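Local coordinates for periplasmic sugar-binding protein (Chloroflexus aurantiacus, PDB 4RXU) that binds beta-D-glucopyranose between its two lobes and probably serves as the solute-binding component of an ABC-type sugar transporter, at residues A[29-34]-A[310-315]; A[33-38]-A[89-94]; A[46-51]-A[301-306]; A[111-116]-A[126-131]. One frame throughout, in Å; residues are numbered along the deposited sequence.

Contact 1 (A[29-34]-A[310-315]); sequences QQLAVG and AAVALL
Leu315, on the last turn of helix 300-315, meets three consecutive residues of the 29-34 segment with its two methyl branches. CD1 does most of the work: it lies 3.6 Å from CG2 of Val33 and 4.1 Å from CB of Leu31, filling the space between two side chains that both start out toward the helix. The other branch, CD2, is set over the corner residue, 3.6 Å from the carbonyl O of Ala32 and 4.1 Å from its CB. One turn back along the helix, the CB of Ala311 approaches the same CG2 of Val33 at 4.1 Å, and CG2 of Val312 reaches CD1 of Leu31 at 4.2 Å. Val33 offers CG2 to both helix residues because its CG1 stands anti to the backbone N (chi1 179°), which turns CG2 back beside that nitrogen.

The bend that lets Leu31 and Val33 flank one leucine is an inverse gamma turn centred on Ala32, closed by a weak bond from Val33 N to Leu31 O at 2.8 Å. Beyond it, Ala32 bonds through its backbone to Lys88 and Val89, and Leu31 packs on Tyr61 and Val63 of the neighbouring strand. No hydrogen bond crosses between the two segments, so between them the contact rests on aliphatic packing.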
loop_
_atom_site.group_PDB
_atom_site.type_symbol
_atom_site.label_atom_id
_atom_site.label_comp_id
_atom_site.label_asym_id
_atom_site.label_seq_id
_atom_site.Cartn_x
_atom_site.Cartn_y
_atom_site.Cartn_z
ATOM N N GLN A 29 4.189 26.523 16.747
ATOM C CA GLN A 29 5.151 27.128 15.824
ATOM C C GLN A 29 4.873 26.676 14.393
ATOM O O GLN A 29 4.621 25.502 14.120
ATOM C CB GLN A 29 6.619 26.884 16.220
ATOM C CG GLN A 29 7.010 25.444 16.505
ATOM C CD GLN A 29 8.448 25.281 16.995
ATOM O OE1 GLN A 29 8.683 24.644 18.026
ATOM N NE2 GLN A 29 9.414 25.832 16.256
ATOM N N GLN A 30 4.899 27.640 13.481
ATOM C CA GLN A 30 4.782 27.345 12.075
ATOM C C GLN A 30 6.127 26.777 11.644
ATOM O O GLN A 30 7.170 27.407 11.827
ATOM C CB GLN A 30 4.512 28.610 11.271
ATOM C CG GLN A 30 3.071 28.886 10.906
ATOM C CD GLN A 30 2.991 30.091 9.991
ATOM O OE1 GLN A 30 3.848 30.977 10.042
ATOM N NE2 GLN A 30 1.978 30.128 9.136
ATOM N N LEU A 31 6.106 25.574 11.101
ATOM C CA LEU A 31 7.305 25.004 10.504
ATOM C C LEU A 31 7.297 25.232 8.998
ATOM O O LEU A 31 6.251 25.187 8.361
ATOM C CB LEU A 31 7.392 23.500 10.786
ATOM C CG LEU A 31 7.510 23.085 12.250
ATOM C CD1 LEU A 31 7.714 21.579 12.313
ATOM C CD2 LEU A 31 8.618 23.806 12.987
ATOM N N ALA A 32 8.485 25.441 8.441
ATOM C CA ALA A 32 8.663 25.603 6.992
ATOM C C ALA A 32 8.677 24.251 6.306
ATOM O O ALA A 32 9.658 23.816 5.678
ATOM C CB ALA A 32 9.917 26.399 6.693
ATOM N N VAL A 33 7.537 23.605 6.435
ATOM C CA VAL A 33 7.304 22.243 5.945
ATOM C C VAL A 33 5.908 22.235 5.317
ATOM O O VAL A 33 4.999 22.912 5.813
ATOM C CB VAL A 33 7.374 21.193 7.068
ATOM C CG1 VAL A 33 7.114 19.792 6.518
ATOM C CG2 VAL A 33 8.722 21.237 7.749
ATOM N N GLY A 34 5.754 21.470 4.238
ATOM C CA GLY A 34 4.467 21.259 3.603
ATOM C C GLY A 34 4.300 19.782 3.341
ATOM O O GLY A 34 5.281 19.073 3.075
ATOM N N ALA A 310 12.429 13.596 10.318
ATOM C CA ALA A 310 13.363 13.877 9.226
ATOM C C ALA A 310 13.246 15.325 8.819
ATOM O O ALA A 310 14.261 15.990 8.616
ATOM C CB ALA A 310 13.116 12.967 8.047
ATOM N N ALA A 311 12.011 15.822 8.700
ATOM C CA ALA A 311 11.794 17.228 8.382
ATOM C C ALA A 311 12.416 18.181 9.391
ATOM O O ALA A 311 13.114 19.127 9.015
ATOM C CB ALA A 311 10.312 17.518 8.235
ATOM N N VAL A 312 12.196 17.908 10.667
ATOM C CA VAL A 312 12.724 18.747 11.731
ATOM C C VAL A 312 14.253 18.731 11.686
ATOM O O VAL A 312 14.907 19.764 11.872
ATOM C CB VAL A 312 12.151 18.319 13.107
ATOM C CG1 VAL A 312 12.922 18.953 14.272
ATOM C CG2 VAL A 312 10.669 18.676 13.157
ATOM N N ALA A 313 14.839 17.563 11.435
ATOM C CA ALA A 313 16.309 17.496 11.325
ATOM C C ALA A 313 16.796 18.413 10.199
ATOM O O ALA A 313 17.709 19.230 10.377
ATOM C CB ALA A 313 16.788 16.055 11.111
ATOM N N LEU A 314 16.163 18.314 9.042
ATOM C CA LEU A 314 16.536 19.177 7.913
ATOM C C LEU A 314 16.349 20.665 8.178
ATOM O O LEU A 314 17.141 21.477 7.729
ATOM C CB LEU A 314 15.771 18.744 6.672
ATOM C CG LEU A 314 16.126 17.349 6.175
ATOM C CD1 LEU A 314 15.061 16.816 5.242
ATOM C CD2 LEU A 314 17.458 17.343 5.465
ATOM N N LEU A 315 15.310 21.013 8.921
ATOM C CA LEU A 315 15.069 22.403 9.271
ATOM C C LEU A 315 16.175 22.963 10.150
ATOM O O LEU A 315 16.468 24.159 10.118
ATOM C CB LEU A 315 13.737 22.531 9.989
ATOM C CG LEU A 315 12.495 22.371 9.106
ATOM C CD1 LEU A 315 11.276 22.484 10.017
ATOM C CD2 LEU A 315 12.437 23.400 7.976
#

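Contact 2 (A[33-38]-A[89-94]); sequences VGIVLP and VLIICP
Gly34 bonds to Val89 through its N and to Ile91 through its O, opening the ladder of this parallel strand pair, whose axes run 17° apart. Gly34 N donates to Val89 O at 3.1 Å, and Gly34 O in turn receives Ile91 N at 2.8 Å. The ladder then steps on: Ile91 O accepts the N-H of Val36, N to O 2.8 Å, and Val36 O accepts the N-H of Cys93 at 2.9 Å. All four bonds are close to straight, with N-H...O angles from 156° to 170°. CA-H groups of Val33 and Ile35 add contacts to the oxygens of Val89 and Ile91. The alternate amides and carbonyls look outward: Ile35 pairs with Glu64 and Leu66 on strand 61-67, so strand 33-37 has backbone partners along both edges.

Side chains sort onto two faces. On that of Val33, Ile35, Val89 and Ile91, CD1 of Ile91 sits between CG1 of Val33 (3.8 Å) and CG1 of Ile35, because its own CG1 lies anti to the carbonyl carbon. On the other face, CG2 of Val36 meets CD1 of Leu90 at 3.9 Å, and helix 72-84 covers them. Where the strands end, CD of Pro38 touches SG of Cys93 at 3.7 Å; the Cys93 side chain is about 6 Å from the bound glucose, while Pro94 O accepts from Arg119 of the sugar pocket. The arrangement is that of a Rossmann-like alpha/beta sheet, with the ligand near the C-terminal strand ends, as in the lobes of type I periplasmic binding proteins.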
loop_
_atom_site.group_PDB
_atom_site.type_symbol
_atom_site.label_atom_id
_atom_site.label_comp_id
_atom_site.label_asym_id
_atom_site.label_seq_id
_atom_site.Cartn_x
_atom_site.Cartn_y
_atom_site.Cartn_z
ATOM N N VAL A 33 7.537 23.605 6.435
ATOM C CA VAL A 33 7.304 22.243 5.945
ATOM C C VAL A 33 5.908 22.235 5.317
ATOM O O VAL A 33 4.999 22.912 5.813
ATOM C CB VAL A 33 7.374 21.193 7.068
ATOM C CG1 VAL A 33 7.114 19.792 6.518
ATOM C CG2 VAL A 33 8.722 21.237 7.749
ATOM N N GLY A 34 5.754 21.470 4.238
ATOM C CA GLY A 34 4.467 21.259 3.603
ATOM C C GLY A 34 4.300 19.782 3.341
ATOM O O GLY A 34 5.281 19.073 3.075
ATOM N N ILE A 35 3.063 19.313 3.492
ATOM C CA ILE A 35 2.711 17.916 3.285
ATOM C C ILE A 35 1.741 17.814 2.126
ATOM O O ILE A 35 0.743 18.536 2.108
ATOM C CB ILE A 35 2.073 17.304 4.540
ATOM C CG1 ILE A 35 3.094 17.258 5.685
ATOM C CG2 ILE A 35 1.553 15.891 4.275
ATOM C CD1 ILE A 35 2.460 17.002 7.052
ATOM N N VAL A 36 2.046 16.944 1.158
ATOM C CA VAL A 36 1.147 16.724 0.016
ATOM C C VAL A 36 0.762 15.271 -0.057
ATOM O O VAL A 36 1.633 14.400 -0.100
ATOM C CB VAL A 36 1.757 17.210 -1.325
ATOM C CG1 VAL A 36 0.817 16.975 -2.517
ATOM C CG2 VAL A 36 2.097 18.690 -1.245
ATOM N N LEU A 37 -0.543 15.022 -0.009
ATOM C CA LEU A 37 -1.091 13.645 -0.070
ATOM C C LEU A 37 -1.933 13.507 -1.335
ATOM O O LEU A 37 -2.483 14.484 -1.816
ATOM C CB LEU A 37 -1.915 13.342 1.179
ATOM C CG LEU A 37 -1.086 13.301 2.483
ATOM C CD1 LEU A 37 -2.050 13.162 3.655
ATOM C CD2 LEU A 37 -0.023 12.197 2.504
ATOM N N PRO A 38 -2.068 12.278 -1.866
ATOM C CA PRO A 38 -2.527 12.183 -3.249
ATOM C C PRO A 38 -4.021 12.336 -3.458
ATOM O O PRO A 38 -4.439 12.927 -4.458
ATOM C CB PRO A 38 -2.049 10.789 -3.671
ATOM C CG PRO A 38 -2.035 10.014 -2.375
ATOM C CD PRO A 38 -1.463 11.019 -1.411
ATOM N N VAL A 89 11.133 22.129 3.465
ATOM C CA VAL A 89 11.046 20.662 3.368
ATOM C C VAL A 89 9.658 20.314 2.867
ATOM O O VAL A 89 8.661 20.791 3.398
ATOM C CB VAL A 89 11.241 19.963 4.728
ATOM C CG1 VAL A 89 11.169 18.448 4.571
ATOM C CG2 VAL A 89 12.567 20.343 5.389
ATOM N N LEU A 90 9.620 19.452 1.858
ATOM C CA LEU A 90 8.385 18.929 1.282
ATOM C C LEU A 90 8.269 17.458 1.667
ATOM O O LEU A 90 9.180 16.679 1.374
ATOM C CB LEU A 90 8.428 19.049 -0.243
ATOM C CG LEU A 90 7.260 18.420 -1.009
ATOM C CD1 LEU A 90 5.924 19.105 -0.740
ATOM C CD2 LEU A 90 7.614 18.401 -2.485
ATOM N N ILE A 91 7.164 17.088 2.318
ATOM C CA ILE A 91 6.814 15.672 2.520
ATOM C C ILE A 91 5.704 15.382 1.515
ATOM O O ILE A 91 4.635 16.008 1.557
ATOM C CB ILE A 91 6.313 15.435 3.952
ATOM C CG1 ILE A 91 7.430 15.710 4.974
ATOM C CG2 ILE A 91 5.759 14.025 4.099
ATOM C CD1 ILE A 91 6.889 15.970 6.367
ATOM N N ILE A 92 5.962 14.462 0.591
ATOM C CA ILE A 92 5.048 14.253 -0.538
ATOM C C ILE A 92 4.828 12.775 -0.864
ATOM O O ILE A 92 5.791 12.043 -1.110
ATOM C CB ILE A 92 5.502 15.017 -1.816
ATOM C CG1 ILE A 92 4.550 14.713 -2.983
ATOM C CG2 ILE A 92 6.964 14.733 -2.180
ATOM C CD1 ILE A 92 4.701 15.687 -4.134
ATOM N N CYS A 93 3.549 12.384 -0.862
ATOM C CA CYS A 93 3.130 11.105 -1.364
ATOM C C CYS A 93 2.529 11.313 -2.757
ATOM O O CYS A 93 1.457 11.894 -2.878
ATOM C CB CYS A 93 2.138 10.447 -0.431
ATOM S SG CYS A 93 1.542 8.897 -1.085
ATOM N N PRO A 94 3.228 10.819 -3.809
ATOM C CA PRO A 94 2.774 11.094 -5.137
ATOM C C PRO A 94 1.551 10.313 -5.533
ATOM O O PRO A 94 1.390 9.145 -5.169
ATOM C CB PRO A 94 3.957 10.665 -6.023
ATOM C CG PRO A 94 4.684 9.653 -5.216
ATOM C CD PRO A 94 4.578 10.218 -3.825
#

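Contact 3 (A[46-51]-A[301-306]); sequences IQDETR and RTLVQD
Arg51 and Arg301 lie across one another where helices 44-59 and 300-315 pack in the periplasmic binding protein fold, the short segments crossing at -58° with axes 9.5 Å apart. Between the two arginines the touching part is the aliphatic stem of Arg301: its CG lies over one face of the Arg51 guanidinium, 3.6 Å from NH1. Arg51 brings the group there by bending early, with CG anti to the carbonyl carbon and a second turn at chi2 (-65°), after which the chain runs extended. Arg301 stays extended through chi2 and bends only at chi3, carrying its own charged end elsewhere; the two guanidinium planes stand 58° apart.

Each positive group has its own partners. Arg301 NH2 forms a salt bridge with Asp299 and its NH1 bonds to Ser355 O, whereas Arg51 NH2 bonds to Tyr357 O and the group also makes a cation-pi contact with the Tyr357 ring. Asp299, and a long, weak ion pair of Arg51 NH1 with Glu54, probably offset the like charges.

Alongside the arginines, Val304 packs on helix 44-59 with both methyls. Its CG1, anti to the backbone N, reaches Arg51 O at 3.7 Å, and CG2 reaches CB of the same arginine at 3.8 Å. The carboxylate of Asp48, about 7 Å from the bound glucose, reaches toward helix 300-315 but has its polar partners outside the two segments: OD1 forms a salt bridge with Arg44, a residue of the sugar pocket, and OD2 bonds to Tyr117 OH. That same OD2 also has an apolar neighbour, the CD2 methyl of Leu303 at 4.0 Å.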
loop_
_atom_site.group_PDB
_atom_site.type_symbol
_atom_site.label_atom_id
_atom_site.label_comp_id
_atom_site.label_asym_id
_atom_site.label_seq_id
_atom_site.Cartn_x
_atom_site.Cartn_y
_atom_site.Cartn_z
ATOM N N ILE A 46 -6.592 9.179 4.609
ATOM C CA ILE A 46 -7.310 9.709 5.754
ATOM C C ILE A 46 -6.600 9.311 7.053
ATOM O O ILE A 46 -6.523 10.115 7.986
ATOM C CB ILE A 46 -8.782 9.246 5.737
ATOM C CG1 ILE A 46 -9.447 9.542 4.383
ATOM C CG2 ILE A 46 -9.556 9.925 6.847
ATOM C CD1 ILE A 46 -9.455 10.991 3.961
ATOM N N GLN A 47 -6.057 8.090 7.102
ATOM C CA GLN A 47 -5.274 7.673 8.268
ATOM C C GLN A 47 -4.066 8.600 8.433
ATOM O O GLN A 47 -3.826 9.164 9.508
ATOM C CB GLN A 47 -4.808 6.235 8.166
ATOM C CG GLN A 47 -5.896 5.168 8.128
ATOM C CD GLN A 47 -5.330 3.819 8.542
ATOM O OE1 GLN A 47 -4.696 3.698 9.610
ATOM N NE2 GLN A 47 -5.527 2.807 7.706
ATOM N N ASP A 48 -3.298 8.779 7.357
ATOM C CA ASP A 48 -2.126 9.655 7.468
ATOM C C ASP A 48 -2.508 11.088 7.822
ATOM O O ASP A 48 -1.839 11.697 8.639
ATOM C CB ASP A 48 -1.281 9.640 6.200
ATOM C CG ASP A 48 -0.850 8.249 5.829
ATOM O OD1 ASP A 48 -1.746 7.467 5.449
ATOM O OD2 ASP A 48 0.364 7.934 5.950
ATOM N N GLU A 49 -3.563 11.623 7.215
ATOM C CA GLU A 49 -4.046 12.966 7.568
ATOM C C GLU A 49 -4.313 13.075 9.074
ATOM O O GLU A 49 -3.829 13.985 9.735
ATOM C CB GLU A 49 -5.323 13.331 6.792
ATOM C CG GLU A 49 -5.815 14.742 7.061
ATOM C CD GLU A 49 -7.156 15.006 6.434
ATOM O OE1 GLU A 49 -7.951 14.050 6.312
ATOM O OE2 GLU A 49 -7.426 16.164 6.075
ATOM N N THR A 50 -5.056 12.114 9.595
ATOM C CA THR A 50 -5.399 12.064 11.018
ATOM C C THR A 50 -4.179 11.969 11.898
ATOM O O THR A 50 -4.021 12.727 12.856
ATOM C CB THR A 50 -6.333 10.874 11.310
ATOM O OG1 THR A 50 -7.600 11.123 10.670
ATOM C CG2 THR A 50 -6.495 10.670 12.862
ATOM N N ARG A 51 -3.280 11.060 11.531
ATOM C CA ARG A 51 -2.092 10.837 12.322
ATOM C C ARG A 51 -1.122 12.020 12.250
ATOM O O ARG A 51 -0.477 12.349 13.264
ATOM C CB ARG A 51 -1.404 9.542 11.911
ATOM C CG ARG A 51 -2.273 8.299 12.045
ATOM C CD ARG A 51 -2.637 8.004 13.468
ATOM N NE ARG A 51 -3.437 6.781 13.559
ATOM C CZ ARG A 51 -3.769 6.207 14.707
ATOM N NH1 ARG A 51 -3.359 6.736 15.853
ATOM N NH2 ARG A 51 -4.513 5.117 14.697
ATOM N N ARG A 301 1.366 5.718 12.629
ATOM C CA ARG A 301 1.982 6.598 13.633
ATOM C C ARG A 301 3.506 6.668 13.481
ATOM O O ARG A 301 4.115 7.730 13.617
ATOM C CB ARG A 301 1.650 6.135 15.065
ATOM C CG ARG A 301 0.166 6.018 15.333
ATOM C CD ARG A 301 -0.103 5.404 16.685
ATOM N NE ARG A 301 0.392 4.041 16.752
ATOM C CZ ARG A 301 0.287 3.252 17.808
ATOM N NH1 ARG A 301 -0.289 3.701 18.925
ATOM N NH2 ARG A 301 0.789 2.024 17.750
ATOM N N THR A 302 4.111 5.520 13.174
ATOM C CA THR A 302 5.558 5.478 12.989
ATOM C C THR A 302 5.969 6.201 11.703
ATOM O O THR A 302 6.954 6.924 11.687
ATOM C CB THR A 302 6.076 4.035 12.942
ATOM O OG1 THR A 302 5.629 3.355 14.128
ATOM C CG2 THR A 302 7.607 3.976 12.861
ATOM N N LEU A 303 5.210 5.998 10.634
ATOM C CA LEU A 303 5.538 6.600 9.352
ATOM C C LEU A 303 5.487 8.125 9.493
ATOM O O LEU A 303 6.403 8.843 9.062
ATOM C CB LEU A 303 4.565 6.116 8.278
ATOM C CG LEU A 303 5.106 6.244 6.844
ATOM C CD1 LEU A 303 6.130 5.164 6.540
ATOM C CD2 LEU A 303 3.986 6.205 5.817
ATOM N N VAL A 304 4.416 8.616 10.115
ATOM C CA VAL A 304 4.240 10.033 10.327
ATOM C C VAL A 304 5.390 10.600 11.154
ATOM O O VAL A 304 5.971 11.637 10.809
ATOM C CB VAL A 304 2.873 10.303 10.988
ATOM C CG1 VAL A 304 2.851 11.631 11.734
ATOM C CG2 VAL A 304 1.766 10.224 9.939
ATOM N N GLN A 305 5.704 9.948 12.270
ATOM C CA GLN A 305 6.770 10.471 13.138
ATOM C C GLN A 305 8.116 10.449 12.427
ATOM O O GLN A 305 8.901 11.367 12.575
ATOM C CB GLN A 305 6.846 9.736 14.475
ATOM C CG GLN A 305 7.375 10.614 15.613
ATOM C CD GLN A 305 6.433 11.764 15.957
ATOM O OE1 GLN A 305 5.206 11.599 16.019
ATOM N NE2 GLN A 305 7.001 12.933 16.171
ATOM N N ASP A 306 8.376 9.390 11.650
ATOM C CA ASP A 306 9.621 9.296 10.874
ATOM C C ASP A 306 9.756 10.475 9.929
ATOM O O ASP A 306 10.813 11.076 9.810
ATOM C CB ASP A 306 9.711 7.975 10.118
ATOM C CG ASP A 306 10.159 6.834 10.991
ATOM O OD1 ASP A 306 10.572 7.054 12.157
ATOM O OD2 ASP A 306 10.112 5.701 10.473
#

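Contact 4 (A[111-116]-A[126-131]); sequences GVKVIS and AVDYYV
Asp128 inserts its carboxylate at the start of a parallel strand pair, in the place where a backbone carbonyl would be expected: OD2 accepts Val114 N at 2.8 Å, using the lone pair turned away from OD1, with an N-H...O angle of 166°. Its chi1 of -62° sets CG beside its own backbone N, which donates to Val114 O at 2.8 Å. Tyr129 N bonds to that carbonyl too, at 3.2 Å, so two successive amides share one acceptor, both in its plane. Water molecules extend the site: one donates to OD2 and to Val112 O, and another links OD1 to Lys113 NZ, whose ammonium does not touch the carboxylate directly.

Regular pairing follows, with Ser116 N to Tyr129 O at 2.8 Å and Val131 N to Ser116 O at 2.9 Å. Ile115 CG2 meets Val131 CG2 at 3.6 Å on the side covered by helix 300-315. The edge of the Tyr130 ring comes to Ser116 O, its CD1 3.4 Å away, while Tyr130 OH bonds to Asp118 O. Ala126 O, buried against the Val114 side chain, has no polar partner in the model. Adjacent parallel strands leading toward pocket residues Asp118 and Arg119 fit one of the two lobes that enclose the sugar in this fold.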
loop_
_atom_site.group_PDB
_atom_site.type_symbol
_atom_site.label_atom_id
_atom_site.label_comp_id
_atom_site.label_asym_id
_atom_site.label_seq_id
_atom_site.Cartn_x
_atom_site.Cartn_y
_atom_site.Cartn_z
ATOM N N GLY A 111 15.550 25.005 -3.598
ATOM C CA GLY A 111 16.266 24.750 -2.365
ATOM C C GLY A 111 15.439 24.047 -1.315
ATOM O O GLY A 111 15.734 24.140 -0.127
ATOM N N VAL A 112 14.425 23.315 -1.775
ATOM C CA VAL A 112 13.551 22.588 -0.881
ATOM C C VAL A 112 13.940 21.118 -0.888
ATOM O O VAL A 112 14.076 20.510 -1.953
ATOM C CB VAL A 112 12.080 22.722 -1.305
ATOM C CG1 VAL A 112 11.170 21.922 -0.364
ATOM C CG2 VAL A 112 11.684 24.196 -1.362
ATOM N N LYS A 113 14.083 20.557 0.316
ATOM C CA LYS A 113 14.379 19.145 0.488
ATOM C C LYS A 113 13.103 18.352 0.212
ATOM O O LYS A 113 11.995 18.761 0.552
ATOM C CB LYS A 113 14.897 18.828 1.893
ATOM C CG LYS A 113 16.139 19.588 2.263
ATOM C CD LYS A 113 17.342 19.042 1.563
ATOM C CE LYS A 113 18.576 19.775 2.051
ATOM N NZ LYS A 113 19.602 19.629 1.012
ATOM N N VAL A 114 13.290 17.200 -0.396
ATOM C CA VAL A 114 12.188 16.363 -0.857
ATOM C C VAL A 114 12.208 15.007 -0.139
ATOM O O VAL A 114 13.124 14.179 -0.329
ATOM C CB VAL A 114 12.247 16.128 -2.381
ATOM C CG1 VAL A 114 11.107 15.213 -2.825
ATOM C CG2 VAL A 114 12.133 17.447 -3.110
ATOM N N ILE A 115 11.192 14.805 0.702
ATOM C CA ILE A 115 10.978 13.543 1.389
ATOM C C ILE A 115 9.773 12.888 0.702
ATOM O O ILE A 115 8.622 13.297 0.870
ATOM C CB ILE A 115 10.662 13.746 2.871
ATOM C CG1 ILE A 115 11.793 14.519 3.567
ATOM C CG2 ILE A 115 10.398 12.400 3.541
ATOM C CD1 ILE A 115 11.556 14.796 5.041
ATOM N N SER A 116 10.049 11.862 -0.090
ATOM C CA SER A 116 8.982 11.082 -0.682
ATOM C C SER A 116 8.379 10.242 0.471
ATOM O O SER A 116 9.113 9.711 1.292
ATOM C CB SER A 116 9.563 10.213 -1.793
ATOM O OG SER A 116 8.594 9.728 -2.704
ATOM N N ALA A 126 15.990 14.148 -7.825
ATOM C CA ALA A 126 15.451 15.156 -6.928
ATOM C C ALA A 126 14.624 14.571 -5.796
ATOM O O ALA A 126 13.632 15.158 -5.413
ATOM C CB ALA A 126 14.607 16.172 -7.713
ATOM N N VAL A 127 15.023 13.426 -5.263
ATOM C CA VAL A 127 14.387 12.894 -4.066
ATOM C C VAL A 127 15.480 12.718 -3.014
ATOM O O VAL A 127 16.458 12.003 -3.281
ATOM C CB VAL A 127 13.667 11.559 -4.329
ATOM C CG1 VAL A 127 12.957 11.137 -3.066
ATOM C CG2 VAL A 127 12.706 11.662 -5.509
ATOM N N ASP A 128 15.350 13.378 -1.860
ATOM C CA ASP A 128 16.403 13.315 -0.831
ATOM C C ASP A 128 16.269 12.094 0.073
ATOM O O ASP A 128 17.257 11.448 0.388
ATOM C CB ASP A 128 16.440 14.607 -0.037
ATOM C CG ASP A 128 16.779 15.771 -0.924
ATOM O OD1 ASP A 128 17.912 15.803 -1.437
ATOM O OD2 ASP A 128 15.895 16.598 -1.176
ATOM N N TYR A 129 15.037 11.806 0.492
ATOM C CA TYR A 129 14.741 10.680 1.419
ATOM C C TYR A 129 13.432 10.054 1.023
ATOM O O TYR A 129 12.569 10.706 0.405
ATOM C CB TYR A 129 14.678 11.139 2.900
ATOM C CG TYR A 129 15.979 11.740 3.309
ATOM C CD1 TYR A 129 17.033 10.932 3.729
ATOM C CD2 TYR A 129 16.204 13.111 3.153
ATOM C CE1 TYR A 129 18.273 11.476 4.024
ATOM C CE2 TYR A 129 17.443 13.663 3.434
ATOM C CZ TYR A 129 18.469 12.834 3.872
ATOM O OH TYR A 129 19.711 13.320 4.187
ATOM N N TYR A 130 13.280 8.814 1.444
ATOM C CA TYR A 130 12.044 8.065 1.266
ATOM C C TYR A 130 11.616 7.430 2.605
ATOM O O TYR A 130 12.265 6.508 3.094
ATOM C CB TYR A 130 12.253 6.978 0.215
ATOM C CG TYR A 130 11.035 6.147 -0.125
ATOM C CD1 TYR A 130 9.747 6.657 -0.079
ATOM C CD2 TYR A 130 11.191 4.832 -0.524
ATOM C CE1 TYR A 130 8.655 5.864 -0.421
ATOM C CE2 TYR A 130 10.131 4.040 -0.893
ATOM C CZ TYR A 130 8.855 4.544 -0.860
ATOM O OH TYR A 130 7.826 3.727 -1.242
ATOM N N VAL A 131 10.537 7.940 3.159
ATOM C CA VAL A 131 9.936 7.405 4.370
ATOM C C VAL A 131 8.875 6.410 3.920
ATOM O O VAL A 131 7.931 6.755 3.228
ATOM C CB VAL A 131 9.294 8.524 5.214
ATOM C CG1 VAL A 131 8.481 7.950 6.362
ATOM C CG2 VAL A 131 10.358 9.482 5.726
HETATM O O HOH W 1 16.205 18.939 -2.709
HETATM O O HOH W 2 18.981 18.277 -1.596
#

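Contacts 2 and 4 are buried strand pairs in one sheet, joined through Leu90, whose N and O bond to Lys113 O and Ile115 N, so the backbone ladder continues from strand 29-37 to strand 129-133. Contacts 1 and 3 use opposite ends of helix 300-315 and have no hydrogen bond between their segments. The former is aliphatic packing at the partly buried corner of strand 29-37; the latter, buried and nearer the glucose, mixes apolar packing with arginines and an aspartate paired to outside partners. Leu315 and Leu314 pack on Val89 of contact 2, and Leu303 and Asp306 on Val131 of contact 4, laying the helix across the sheet.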